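Local coordinates for protein thermoresistant glucokinase (Janibacter sp. HTCC2649, PDB 4EUN) that probably phosphorylates gluconate or a related sugar acid with ATP, as a gluconokinase-like member of the P-loop kinases, at residues Ala50-Leu55 and Arg186-Leu191; Trp84-Ser89 and Thr107-Lys112; Glu92-Arg97 and Asp117-Gly122. All coordinates share one frame; numbering follows the deposited sequence.

Interaction 1: residues Ala50-Leu55 and Arg186-Leu191; sequences ADETGL and RALTWL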
ATOM      1  N   ALA A  50      -9.080   2.665   5.656  1.00 26.29           N
ATOM      2  CA  ALA A  50      -8.002   3.402   6.312  1.00 23.60           C
ATOM      3  C   ALA A  50      -8.322   4.888   6.407  1.00 32.08           C
ATOM      4  O   ALA A  50      -8.073   5.522   7.440  1.00 32.91           O
ATOM      5  CB  ALA A  50      -6.689   3.187   5.566  1.00 26.81           C
ATOM      6  N   ASP A  51      -8.865   5.444   5.327  1.00 28.69           N
ATOM      7  CA  ASP A  51      -9.100   6.885   5.236  1.00 31.73           C
ATOM      8  C   ASP A  51     -10.146   7.397   6.220  1.00 36.39           C
ATOM      9  O   ASP A  51     -10.174   8.590   6.539  1.00 42.77           O
ATOM     10  CB  ASP A  51      -9.467   7.280   3.800  1.00 41.81           C
ATOM     11  CG  ASP A  51      -8.320   7.953   3.071  1.00 55.94           C
ATOM     12  OD1 ASP A  51      -7.162   7.517   3.244  1.00 55.19           O
ATOM     13  OD2 ASP A  51      -8.572   8.930   2.336  1.00 67.50           O
ATOM     14  N   GLU A  52     -10.991   6.498   6.713  1.00 40.39           N
ATOM     15  CA  GLU A  52     -12.061   6.888   7.630  1.00 47.16           C
ATOM     16  C   GLU A  52     -11.791   6.508   9.083  1.00 47.88           C
ATOM     17  O   GLU A  52     -12.533   6.901   9.979  1.00 51.88           O
ATOM     18  CB  GLU A  52     -13.400   6.301   7.168  1.00 50.34           C
ATOM     19  CG  GLU A  52     -13.921   6.883   5.858  1.00 58.93           C
ATOM     20  CD  GLU A  52     -14.061   8.405   5.887  1.00 65.83           C
ATOM     21  OE1 GLU A  52     -14.264   8.985   6.978  1.00 59.16           O
ATOM     22  OE2 GLU A  52     -13.970   9.025   4.805  1.00 73.39           O
ATOM     23  N   THR A  53     -10.718   5.762   9.321  1.00 31.92           N
ATOM     24  CA  THR A  53     -10.465   5.222  10.652  1.00 33.01           C
ATOM     25  C   THR A  53      -9.097   5.588  11.211  1.00 35.22           C
ATOM     26  O   THR A  53      -8.868   5.444  12.409  1.00 35.10           O
ATOM     27  CB  THR A  53     -10.531   3.700  10.636  1.00 31.28           C
ATOM     28  OG1 THR A  53      -9.620   3.218   9.642  1.00 29.39           O
ATOM     29  CG2 THR A  53     -11.931   3.226  10.309  1.00 35.08           C
ATOM     30  N   GLY A  54      -8.180   6.002  10.341  1.00 29.65           N
ATOM     31  CA  GLY A  54      -6.819   6.282  10.759  1.00 33.58           C
ATOM     32  C   GLY A  54      -5.915   5.064  10.851  1.00 30.27           C
ATOM     33  O   GLY A  54      -4.776   5.174  11.311  1.00 33.68           O
ATOM     34  N   LEU A  55      -6.413   3.903  10.420  1.00 26.02           N
ATOM     35  CA  LEU A  55      -5.596   2.697  10.419  1.00 21.99           C
ATOM     36  C   LEU A  55      -4.432   2.863   9.437  1.00 26.22           C
ATOM     37  O   LEU A  55      -4.600   3.469   8.374  1.00 25.69           O
ATOM     38  CB  LEU A  55      -6.438   1.482  10.029  1.00 21.85           C
ATOM     39  CG  LEU A  55      -7.129   0.675  11.132  1.00 30.75           C
ATOM     40  CD1 LEU A  55      -7.807   1.543  12.156  1.00 35.67           C
ATOM     41  CD2 LEU A  55      -8.135  -0.276  10.497  1.00 29.49           C
ATOM     42  N   ARG A 186     -20.009  -1.196   4.524  1.00 36.19           N
ATOM     43  CA  ARG A 186     -20.324  -2.474   5.154  1.00 32.81           C
ATOM     44  C   ARG A 186     -19.203  -2.894   6.106  1.00 30.99           C
ATOM     45  O   ARG A 186     -19.460  -3.282   7.249  1.00 34.45           O
ATOM     46  CB  ARG A 186     -20.548  -3.538   4.075  1.00 38.36           C
ATOM     47  CG  ARG A 186     -20.856  -4.927   4.593  1.00 48.56           C
ATOM     48  CD  ARG A 186     -21.271  -5.849   3.448  1.00 49.39           C
ATOM     49  NE  ARG A 186     -20.938  -7.246   3.720  1.00 53.91           N
ATOM     50  CZ  ARG A 186     -21.653  -8.046   4.504  1.00 56.93           C
ATOM     51  NH1 ARG A 186     -22.746  -7.589   5.101  1.00 59.45           N
ATOM     52  NH2 ARG A 186     -21.274  -9.304   4.694  1.00 50.86           N
ATOM     53  N   ALA A 187     -17.967  -2.802   5.628  1.00 28.09           N
ATOM     54  CA  ALA A 187     -16.783  -3.100   6.436  1.00 27.98           C
ATOM     55  C   ALA A 187     -16.688  -2.207   7.666  1.00 30.35           C
ATOM     56  O   ALA A 187     -16.425  -2.691   8.769  1.00 33.82           O
ATOM     57  CB  ALA A 187     -15.512  -2.958   5.596  1.00 26.51           C
ATOM     58  N   LEU A 188     -16.876  -0.903   7.466  1.00 33.03           N
ATOM     59  CA  LEU A 188     -16.766   0.074   8.545  1.00 35.82           C
ATOM     60  C   LEU A 188     -17.816  -0.168   9.627  1.00 34.56           C
ATOM     61  O   LEU A 188     -17.530  -0.045  10.822  1.00 36.56           O
ATOM     62  CB  LEU A 188     -16.897   1.500   7.991  1.00 39.56           C
ATOM     63  CG  LEU A 188     -15.702   2.050   7.206  1.00 40.50           C
ATOM     64  CD1 LEU A 188     -16.035   3.376   6.534  1.00 42.47           C
ATOM     65  CD2 LEU A 188     -14.507   2.208   8.124  1.00 39.81           C
ATOM     66  N   THR A 189     -19.029  -0.516   9.205  1.00 39.45           N
ATOM     67  CA  THR A 189     -20.105  -0.806  10.147  1.00 43.98           C
ATOM     68  C   THR A 189     -19.742  -2.030  10.977  1.00 37.00           C
ATOM     69  O   THR A 189     -19.903  -2.039  12.197  1.00 39.99           O
ATOM     70  CB  THR A 189     -21.450  -1.052   9.424  1.00 41.76           C
ATOM     71  OG1 THR A 189     -21.861   0.142   8.747  1.00 49.78           O
ATOM     72  CG2 THR A 189     -22.525  -1.440  10.422  1.00 44.34           C
ATOM     73  N   TRP A 190     -19.239  -3.063  10.312  1.00 35.44           N
ATOM     74  CA  TRP A 190     -18.875  -4.284  11.007  1.00 35.42           C
ATOM     75  C   TRP A 190     -17.661  -4.110  11.933  1.00 31.97           C
ATOM     76  O   TRP A 190     -17.694  -4.535  13.089  1.00 37.04           O
ATOM     77  CB  TRP A 190     -18.634  -5.419  10.012  1.00 34.83           C
ATOM     78  CG  TRP A 190     -18.268  -6.671  10.708  1.00 33.42           C
ATOM     79  CD1 TRP A 190     -19.097  -7.474  11.437  1.00 36.60           C
ATOM     80  CD2 TRP A 190     -16.969  -7.259  10.776  1.00 28.73           C
ATOM     81  NE1 TRP A 190     -18.389  -8.534  11.949  1.00 37.31           N
ATOM     82  CE2 TRP A 190     -17.083  -8.429  11.554  1.00 31.75           C
ATOM     83  CE3 TRP A 190     -15.721  -6.913  10.252  1.00 27.19           C
ATOM     84  CZ2 TRP A 190     -15.988  -9.255  11.820  1.00 33.75           C
ATOM     85  CZ3 TRP A 190     -14.640  -7.734  10.512  1.00 30.80           C
ATOM     86  CH2 TRP A 190     -14.778  -8.888  11.293  1.00 34.64           C
ATOM     87  N   LEU A 191     -16.601  -3.491  11.420  1.00 30.50           N
ATOM     88  CA  LEU A 191     -15.366  -3.316  12.182  1.00 28.99           C
ATOM     89  C   LEU A 191     -15.583  -2.486  13.440  1.00 35.44           C
ATOM     90  O   LEU A 191     -14.951  -2.728  14.470  1.00 36.17           O
ATOM     91  CB  LEU A 191     -14.294  -2.647  11.315  1.00 31.27           C
ATOM     92  CG  LEU A 191     -13.666  -3.506  10.220  1.00 26.02           C
ATOM     93  CD1 LEU A 191     -12.842  -2.650   9.282  1.00 31.26           C
ATOM     94  CD2 LEU A 191     -12.798  -4.576  10.854  1.00 27.55           C
TER

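Interaction 2: residues Trp84-Ser89 and Thr107-Lys112; sequences WPWLRS and TCSALK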
ATOM      1  N   TRP A  84       5.596 -19.327   5.060  1.00 24.21           N
ATOM      2  CA  TRP A  84       5.714 -19.192   6.517  1.00 24.16           C
ATOM      3  C   TRP A  84       6.546 -17.979   6.969  1.00 30.25           C
ATOM      4  O   TRP A  84       6.093 -17.232   7.837  1.00 25.81           O
ATOM      5  CB  TRP A  84       6.210 -20.475   7.215  1.00 28.19           C
ATOM      6  CG  TRP A  84       5.359 -21.711   7.039  1.00 34.02           C
ATOM      7  CD1 TRP A  84       5.796 -22.944   6.637  1.00 41.73           C
ATOM      8  CD2 TRP A  84       3.946 -21.850   7.282  1.00 33.63           C
ATOM      9  NE1 TRP A  84       4.749 -23.834   6.607  1.00 41.41           N
ATOM     10  CE2 TRP A  84       3.603 -23.189   6.997  1.00 35.50           C
ATOM     11  CE3 TRP A  84       2.940 -20.974   7.703  1.00 35.57           C
ATOM     12  CZ2 TRP A  84       2.297 -23.670   7.119  1.00 35.19           C
ATOM     13  CZ3 TRP A  84       1.645 -21.462   7.830  1.00 31.76           C
ATOM     14  CH2 TRP A  84       1.337 -22.788   7.538  1.00 38.73           C
ATOM     15  N   PRO A  85       7.758 -17.775   6.396  1.00 27.07           N
ATOM     16  CA  PRO A  85       8.531 -16.616   6.872  1.00 24.55           C
ATOM     17  C   PRO A  85       7.841 -15.291   6.568  1.00 25.11           C
ATOM     18  O   PRO A  85       7.933 -14.371   7.379  1.00 25.87           O
ATOM     19  CB  PRO A  85       9.853 -16.727   6.099  1.00 30.71           C
ATOM     20  CG  PRO A  85       9.973 -18.195   5.776  1.00 31.93           C
ATOM     21  CD  PRO A  85       8.562 -18.620   5.492  1.00 30.98           C
ATOM     22  N   TRP A  86       7.150 -15.214   5.435  1.00 22.28           N
ATOM     23  CA  TRP A  86       6.384 -14.035   5.046  1.00 22.57           C
ATOM     24  C   TRP A  86       5.250 -13.748   6.032  1.00 24.89           C
ATOM     25  O   TRP A  86       5.104 -12.629   6.523  1.00 21.23           O
ATOM     26  CB  TRP A  86       5.844 -14.237   3.627  1.00 21.54           C
ATOM     27  CG  TRP A  86       4.821 -13.235   3.154  1.00 21.50           C
ATOM     28  CD1 TRP A  86       5.010 -11.894   2.973  1.00 20.97           C
ATOM     29  CD2 TRP A  86       3.474 -13.509   2.744  1.00 21.09           C
ATOM     30  NE1 TRP A  86       3.861 -11.318   2.499  1.00 19.14           N
ATOM     31  CE2 TRP A  86       2.900 -12.283   2.348  1.00 19.16           C
ATOM     32  CE3 TRP A  86       2.695 -14.670   2.681  1.00 19.93           C
ATOM     33  CZ2 TRP A  86       1.584 -12.185   1.893  1.00 21.18           C
ATOM     34  CZ3 TRP A  86       1.388 -14.575   2.233  1.00 24.72           C
ATOM     35  CH2 TRP A  86       0.842 -13.339   1.847  1.00 27.48           C
ATOM     36  N   LEU A  87       4.458 -14.768   6.333  1.00 20.53           N
ATOM     37  CA  LEU A  87       3.384 -14.648   7.305  1.00 15.88           C
ATOM     38  C   LEU A  87       3.903 -14.249   8.690  1.00 22.15           C
ATOM     39  O   LEU A  87       3.277 -13.442   9.382  1.00 22.78           O
ATOM     40  CB  LEU A  87       2.619 -15.970   7.379  1.00 19.94           C
ATOM     41  CG  LEU A  87       1.881 -16.278   6.083  1.00 21.56           C
ATOM     42  CD1 LEU A  87       1.527 -17.748   6.051  1.00 20.43           C
ATOM     43  CD2 LEU A  87       0.607 -15.451   5.966  1.00 21.54           C
ATOM     44  N   ARG A  88       5.032 -14.818   9.101  1.00 20.98           N
ATOM     45  CA  ARG A  88       5.611 -14.448  10.392  1.00 21.22           C
ATOM     46  C   ARG A  88       6.073 -12.998  10.403  1.00 20.66           C
ATOM     47  O   ARG A  88       5.964 -12.331  11.424  1.00 26.03           O
ATOM     48  CB  ARG A  88       6.760 -15.375  10.799  1.00 24.90           C
ATOM     49  CG  ARG A  88       6.302 -16.715  11.360  1.00 31.64           C
ATOM     50  CD  ARG A  88       7.491 -17.508  11.881  1.00 49.68           C
ATOM     51  NE  ARG A  88       8.429 -17.827  10.808  1.00 53.77           N
ATOM     52  CZ  ARG A  88       8.535 -19.024  10.243  1.00 58.79           C
ATOM     53  NH1 ARG A  88       9.412 -19.227   9.269  1.00 57.32           N
ATOM     54  NH2 ARG A  88       7.771 -20.024  10.662  1.00 62.39           N
ATOM     55  N   SER A  89       6.583 -12.507   9.282  1.00 23.54           N
ATOM     56  CA  SER A  89       7.032 -11.108   9.254  1.00 21.07           C
ATOM     57  C   SER A  89       5.836 -10.166   9.328  1.00 22.70           C
ATOM     58  O   SER A  89       5.916  -9.096   9.946  1.00 23.32           O
ATOM     59  CB  SER A  89       7.885 -10.825   8.019  1.00 26.59           C
ATOM     60  OG  SER A  89       7.086 -10.752   6.858  1.00 40.56           O
ATOM     61  N   THR A 107      -3.445  -5.477   3.069  1.00 18.91           N
ATOM     62  CA  THR A 107      -4.038  -6.324   2.038  1.00 17.45           C
ATOM     63  C   THR A 107      -3.202  -7.576   1.877  1.00 22.34           C
ATOM     64  O   THR A 107      -1.982  -7.480   1.792  1.00 25.02           O
ATOM     65  CB  THR A 107      -4.076  -5.595   0.701  1.00 22.04           C
ATOM     66  OG1 THR A 107      -2.781  -5.043   0.432  1.00 25.84           O
ATOM     67  CG2 THR A 107      -5.077  -4.457   0.742  1.00 28.32           C
ATOM     68  N   CYS A 108      -3.857  -8.736   1.832  1.00 20.78           N
ATOM     69  CA  CYS A 108      -3.189 -10.013   1.570  1.00 25.78           C
ATOM     70  C   CYS A 108      -3.855 -10.734   0.408  1.00 26.85           C
ATOM     71  O   CYS A 108      -5.066 -10.627   0.219  1.00 27.20           O
ATOM     72  CB  CYS A 108      -3.296 -10.946   2.779  1.00 33.79           C
ATOM     73  SG  CYS A 108      -2.340 -10.447   4.204  1.00 28.66           S
ATOM     74  N   SER A 109      -3.077 -11.512  -0.342  1.00 24.86           N
ATOM     75  CA  SER A 109      -3.645 -12.441  -1.317  1.00 24.85           C
ATOM     76  C   SER A 109      -4.314 -13.610  -0.587  1.00 22.75           C
ATOM     77  O   SER A 109      -4.636 -13.506   0.597  1.00 25.99           O
ATOM     78  CB  SER A 109      -2.556 -12.944  -2.261  1.00 26.68           C
ATOM     79  OG  SER A 109      -1.415 -13.341  -1.529  1.00 33.77           O
ATOM     80  N   ALA A 110      -4.544 -14.723  -1.290  1.00 23.24           N
ATOM     81  CA  ALA A 110      -5.305 -15.835  -0.720  1.00 26.81           C
ATOM     82  C   ALA A 110      -4.623 -16.423   0.510  1.00 28.05           C
ATOM     83  O   ALA A 110      -3.409 -16.635   0.517  1.00 29.18           O
ATOM     84  CB  ALA A 110      -5.514 -16.906  -1.748  1.00 20.59           C
ATOM     85  N   LEU A 111      -5.406 -16.693   1.547  1.00 24.68           N
ATOM     86  CA  LEU A 111      -4.853 -17.314   2.735  1.00 22.53           C
ATOM     87  C   LEU A 111      -5.620 -18.568   3.127  1.00 27.81           C
ATOM     88  O   LEU A 111      -6.859 -18.608   3.072  1.00 28.65           O
ATOM     89  CB  LEU A 111      -4.926 -16.357   3.906  1.00 21.81           C
ATOM     90  CG  LEU A 111      -4.261 -14.998   3.728  1.00 16.90           C
ATOM     91  CD1 LEU A 111      -4.638 -14.110   4.899  1.00 21.15           C
ATOM     92  CD2 LEU A 111      -2.764 -15.176   3.635  1.00 29.56           C
ATOM     93  N   LYS A 112      -4.867 -19.583   3.537  1.00 19.81           N
ATOM     94  CA  LYS A 112      -5.417 -20.749   4.188  1.00 20.14           C
ATOM     95  C   LYS A 112      -5.726 -20.406   5.632  1.00 22.47           C
ATOM     96  O   LYS A 112      -5.174 -19.452   6.167  1.00 22.96           O
ATOM     97  CB  LYS A 112      -4.388 -21.874   4.164  1.00 23.56           C
ATOM     98  CG  LYS A 112      -4.019 -22.364   2.776  1.00 23.58           C
ATOM     99  CD  LYS A 112      -3.134 -23.609   2.892  1.00 24.33           C
ATOM    100  CE  LYS A 112      -2.664 -24.098   1.530  1.00 28.86           C
ATOM    101  NZ  LYS A 112      -1.872 -25.357   1.660  1.00 29.05           N
TER

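Interaction 3: residues Glu92-Arg97 and Asp117-Gly122; sequences EWMDAR and DVLREG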
ATOM      1  N   GLU A  92       4.745 -10.221  12.959  1.00 22.55           N
ATOM      2  CA  GLU A  92       5.685  -9.438  13.755  1.00 22.94           C
ATOM      3  C   GLU A  92       5.500  -7.946  13.527  1.00 21.42           C
ATOM      4  O   GLU A  92       5.560  -7.167  14.480  1.00 23.72           O
ATOM      5  CB  GLU A  92       7.124  -9.864  13.455  1.00 31.80           C
ATOM      6  CG  GLU A  92       7.458 -11.260  13.978  1.00 46.80           C
ATOM      7  CD  GLU A  92       8.768 -11.801  13.436  1.00 59.60           C
ATOM      8  OE1 GLU A  92       9.510 -11.036  12.781  1.00 59.70           O
ATOM      9  OE2 GLU A  92       9.053 -12.998  13.664  1.00 65.69           O
ATOM     10  N   TRP A  93       5.270  -7.549  12.279  1.00 20.72           N
ATOM     11  CA  TRP A  93       5.070  -6.130  11.953  1.00 19.30           C
ATOM     12  C   TRP A  93       3.825  -5.610  12.658  1.00 19.81           C
ATOM     13  O   TRP A  93       3.866  -4.546  13.280  1.00 21.50           O
ATOM     14  CB  TRP A  93       4.966  -5.952  10.441  1.00 20.55           C
ATOM     15  CG  TRP A  93       4.780  -4.537   9.961  1.00 17.57           C
ATOM     16  CD1 TRP A  93       5.760  -3.642   9.645  1.00 19.62           C
ATOM     17  CD2 TRP A  93       3.530  -3.885   9.683  1.00 16.63           C
ATOM     18  NE1 TRP A  93       5.198  -2.459   9.207  1.00 18.90           N
ATOM     19  CE2 TRP A  93       3.831  -2.584   9.217  1.00 17.99           C
ATOM     20  CE3 TRP A  93       2.188  -4.273   9.785  1.00 20.70           C
ATOM     21  CZ2 TRP A  93       2.835  -1.665   8.859  1.00 19.56           C
ATOM     22  CZ3 TRP A  93       1.200  -3.369   9.431  1.00 22.88           C
ATOM     23  CH2 TRP A  93       1.531  -2.068   8.973  1.00 20.67           C
ATOM     24  N   MET A  94       2.728  -6.367  12.591  1.00 21.51           N
ATOM     25  CA  MET A  94       1.510  -5.979  13.302  1.00 20.09           C
ATOM     26  C   MET A  94       1.689  -5.921  14.821  1.00 24.26           C
ATOM     27  O   MET A  94       1.161  -5.023  15.477  1.00 24.39           O
ATOM     28  CB  MET A  94       0.353  -6.922  12.947  1.00 18.27           C
ATOM     29  CG  MET A  94      -0.179  -6.750  11.542  1.00 18.81           C
ATOM     30  SD  MET A  94      -1.705  -7.700  11.290  1.00 21.96           S
ATOM     31  CE  MET A  94      -1.062  -9.347  10.962  1.00 22.91           C
ATOM     32  N   ASP A  95       2.420  -6.882  15.382  1.00 23.54           N
ATOM     33  CA  ASP A  95       2.655  -6.931  16.822  1.00 22.48           C
ATOM     34  C   ASP A  95       3.456  -5.720  17.277  1.00 25.34           C
ATOM     35  O   ASP A  95       3.154  -5.119  18.309  1.00 26.78           O
ATOM     36  CB  ASP A  95       3.399  -8.224  17.180  1.00 25.69           C
ATOM     37  CG  ASP A  95       3.425  -8.508  18.667  1.00 41.13           C
ATOM     38  OD1 ASP A  95       2.575  -7.978  19.419  1.00 39.36           O
ATOM     39  OD2 ASP A  95       4.294  -9.299  19.084  1.00 43.81           O
ATOM     40  N   ALA A  96       4.455  -5.339  16.488  1.00 22.66           N
ATOM     41  CA  ALA A  96       5.306  -4.211  16.875  1.00 23.31           C
ATOM     42  C   ALA A  96       4.549  -2.890  16.741  1.00 25.07           C
ATOM     43  O   ALA A  96       4.758  -1.971  17.545  1.00 25.88           O
ATOM     44  CB  ALA A  96       6.567  -4.190  16.045  1.00 24.49           C
ATOM     45  N   ARG A  97       3.693  -2.788  15.723  1.00 23.40           N
ATOM     46  CA  ARG A  97       2.821  -1.620  15.580  1.00 24.01           C
ATOM     47  C   ARG A  97       1.889  -1.528  16.791  1.00 24.85           C
ATOM     48  O   ARG A  97       1.774  -0.472  17.419  1.00 24.14           O
ATOM     49  CB  ARG A  97       2.008  -1.680  14.278  1.00 21.34           C
ATOM     50  CG  ARG A  97       2.818  -1.503  12.975  1.00 27.50           C
ATOM     51  CD  ARG A  97       3.551  -0.206  13.006  1.00 32.69           C
ATOM     52  NE  ARG A  97       3.853   0.429  11.719  1.00 24.18           N
ATOM     53  CZ  ARG A  97       5.068   0.481  11.185  1.00 19.11           C
ATOM     54  NH1 ARG A  97       6.086  -0.128  11.777  1.00 21.90           N
ATOM     55  NH2 ARG A  97       5.276   1.146  10.065  1.00 18.93           N
ATOM     56  N   ASP A 117      -3.930 -18.349  11.155  1.00 23.62           N
ATOM     57  CA  ASP A 117      -3.456 -18.684  12.506  1.00 24.29           C
ATOM     58  C   ASP A 117      -2.107 -18.021  12.805  1.00 24.41           C
ATOM     59  O   ASP A 117      -1.893 -17.471  13.896  1.00 27.48           O
ATOM     60  CB  ASP A 117      -3.320 -20.203  12.686  1.00 25.82           C
ATOM     61  CG  ASP A 117      -4.657 -20.926  12.713  1.00 32.32           C
ATOM     62  OD1 ASP A 117      -5.694 -20.290  12.987  1.00 28.37           O
ATOM     63  OD2 ASP A 117      -4.667 -22.157  12.478  1.00 32.94           O
ATOM     64  N   VAL A 118      -1.196 -18.052  11.834  1.00 24.91           N
ATOM     65  CA  VAL A 118       0.115 -17.427  12.006  1.00 24.78           C
ATOM     66  C   VAL A 118       0.002 -15.905  12.161  1.00 25.72           C
ATOM     67  O   VAL A 118       0.642 -15.314  13.031  1.00 26.30           O
ATOM     68  CB  VAL A 118       1.068 -17.765  10.839  1.00 24.01           C
ATOM     69  CG1 VAL A 118       2.387 -17.023  10.987  1.00 30.17           C
ATOM     70  CG2 VAL A 118       1.305 -19.265  10.770  1.00 28.94           C
ATOM     71  N   LEU A 119      -0.829 -15.268  11.335  1.00 23.79           N
ATOM     72  CA  LEU A 119      -1.070 -13.827  11.477  1.00 24.10           C
ATOM     73  C   LEU A 119      -1.570 -13.501  12.885  1.00 24.74           C
ATOM     74  O   LEU A 119      -1.159 -12.501  13.482  1.00 25.28           O
ATOM     75  CB  LEU A 119      -2.086 -13.345  10.433  1.00 23.03           C
ATOM     76  CG  LEU A 119      -1.633 -13.454   8.973  1.00 20.31           C
ATOM     77  CD1 LEU A 119      -2.699 -12.944   8.013  1.00 24.05           C
ATOM     78  CD2 LEU A 119      -0.347 -12.674   8.761  1.00 19.10           C
ATOM     79  N   ARG A 120      -2.431 -14.361  13.428  1.00 22.48           N
ATOM     80  CA  ARG A 120      -3.001 -14.129  14.758  1.00 24.22           C
ATOM     81  C   ARG A 120      -2.008 -14.354  15.897  1.00 29.09           C
ATOM     82  O   ARG A 120      -2.298 -14.020  17.046  1.00 30.94           O
ATOM     83  CB  ARG A 120      -4.279 -14.948  14.965  1.00 25.32           C
ATOM     84  CG  ARG A 120      -5.513 -14.340  14.287  1.00 25.85           C
ATOM     85  CD  ARG A 120      -6.789 -15.135  14.580  1.00 26.03           C
ATOM     86  NE  ARG A 120      -6.754 -16.451  13.955  1.00 26.84           N
ATOM     87  CZ  ARG A 120      -7.433 -16.781  12.857  1.00 29.02           C
ATOM     88  NH1 ARG A 120      -8.220 -15.896  12.256  1.00 26.87           N
ATOM     89  NH2 ARG A 120      -7.320 -17.998  12.357  1.00 27.94           N
ATOM     90  N   GLU A 121      -0.839 -14.906  15.584  1.00 27.91           N
ATOM     91  CA  GLU A 121       0.213 -15.058  16.596  1.00 30.47           C
ATOM     92  C   GLU A 121       0.889 -13.731  16.931  1.00 35.81           C
ATOM     93  O   GLU A 121       1.599 -13.630  17.930  1.00 34.06           O
ATOM     94  CB  GLU A 121       1.269 -16.079  16.147  1.00 34.29           C
ATOM     95  CG  GLU A 121       0.746 -17.502  15.961  1.00 39.52           C
ATOM     96  CD  GLU A 121       1.815 -18.459  15.451  1.00 54.70           C
ATOM     97  OE1 GLU A 121       2.995 -18.052  15.372  1.00 69.70           O
ATOM     98  OE2 GLU A 121       1.475 -19.617  15.125  1.00 63.29           O
ATOM     99  N   GLY A 122       0.670 -12.716  16.098  1.00 30.22           N
ATOM    100  CA  GLY A 122       1.297 -11.419  16.288  1.00 30.12           C
ATOM    101  C   GLY A 122       0.564 -10.497  17.247  1.00 36.11           C
ATOM    102  O   GLY A 122       0.833 -10.501  18.449  1.00 38.29           O
TER

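Interaction 1: residues Ala50-Leu55 and Arg186-Leu191
Leu188 meets Glu52 and Thr53 with its two methyl groups, and the two methyls carry the contact. Leu188 CD2 lies 3.5 Å from Thr53 CG2, which makes a close methyl-to-methyl touch. Leu188 CD1 lies 4.0 Å from Glu52 CB and also touches CG of that glutamate. The Glu52 and Leu188 side chains cross at about a right angle. Leu188 and Leu191 also rest on Val49, one turn before Thr53 on helix 42-53, and Thr53 touches Ile193. The contact therefore joins the helix that follows the probable P-loop to helix 180-191, the last helix of this P-loop kinase fold.

The polar groups turn elsewhere. Thr53 OG1 sits between the backbone N and the carbonyl carbon (chi1 55°), while CG2 is turned beside the backbone N, towards Leu188. Thr53 OG1 is hydrogen-bonded to Val49 O and receives a weak bond from Leu55 N at 3.4 Å. The Glu52 chain bends at chi2 (-56°), and its OE1 accepts from Glu146 N of the second subunit.

Two backbone bonds meet at Ala50 O, from Gly54 N at 2.9 Å and from Thr53 N at 3.3 Å. Gly54 then leaves helical angles with positive phi.

No hydrogen bond or salt bridge crosses between the two segments. They are joined here by methyl and methylene packing, with the Glu52 carboxylate serving the subunit interface.

Interaction 2: residues Trp84-Ser89 and Thr107-Lys112
Trp86 CG is anti to the backbone N (chi1 169°), which carries the indole from helix 80-99 towards Ser109. Leu87 CG lies beside its backbone N, anti to the carbonyl carbon (chi1 -66°), and the side chain sends CD2 to Leu111. The contact lies in a P-loop kinase fold with a parallel sheet. Helix 80-99 packs here on Ser109 and Leu111, in the loop just after strand 104-108.

The Leu87 and Leu111 side chains slide past each other in opposite directions, and their CD2 methyls meet at 4.1 Å. Leu111 CD2 also reaches Trp86 CZ3 at 4.4 Å, a looser touch made obliquely to the ring. The far end of the indole approaches the serine. Trp86 CH2 is 4.1 Å from Ser109 OG, again oblique, and this is packing only.

The indole is fixed from outside the two segments. Its NE1 donates to Ala60 O, and His64 stacks on the ring. Ser109 touches Gln158 and lies near the probable Walker A residues without touching them.

On the helix, Ser89 OG turns back to bond Trp86 O at 2.8 Å, its oxygen tilted 20° from the carbonyl plane.

Interaction 3: residues Glu92-Arg97 and Asp117-Gly122
The backbones come nearest at Asp95 and Gly122, whose CA atoms are 4.7 Å apart, with Gly122 closing a type I beta turn that starts at Leu119. In this P-loop kinase fold, the turn brings the chain against helix 80-99.

Gly122 has the largest share of the contact. Its carbonyl group lies against the Asp95 side chain, with Gly122 C 3.6 Å from Asp95 CB. Asp95 CG is anti to the backbone N (chi1 -168°), and this places the carboxylate beside Gly122 O. Asp95 OD1 and Gly122 O are 3.2 Å apart. Both are acceptors, and the pair is not a hydrogen bond. The approach is probably mildly unfavourable electrostatically.

The second part of the contact is apolar. The Met94 chain bends at chi3 (-81°) and turns its CE methyl to Leu119. Met94 CE lies 4.1 Å from Leu119 CD2 and 4.0 Å from the Leu119 carbonyl O. Met94 also packs on Pro123 and on Thr104 of strand 104-108, while Leu119 touches Phe128 of strand 127-132.

Trp93 and Arg97 face the second subunit, where they donate to Ala62 O and His64 O. Arg97 CG lies over the face of the Trp93 ring.

Arg120 and Asp117 form a salt bridge. Arg120 also pairs with Glu169, and Asp117 OD1 with Arg113 NE. Arg120 NH2 donates at 2.9 Å, meeting Asp117 OD1 on the carboxylate's anti side, 26° out of that plane, with OD1 almost in the guanidinium plane.

Interactions 2 and 3 share helix 80-99 and touch, with centres 11 Å apart. Val118 packs on Trp84 and Leu87, and Leu119 meets Leu111, so a continuous apolar patch joins them. Interaction 2 is the buried one, made with side chains on the loop after strand 104-108, an inner strand. Interaction 3 is partly buried and adds a backbone carbonyl against a carboxylate. Interaction 1 stands apart, its centre 22 Å from interaction 2 and 20 Å from interaction 3. Its segments close a chain loop that contains both others. It is also partly buried, with methyl packing between two other helices. Interactions 1 and 3 both touch the second subunit, the former through the polar end of Glu52, whereas interaction 2 does not.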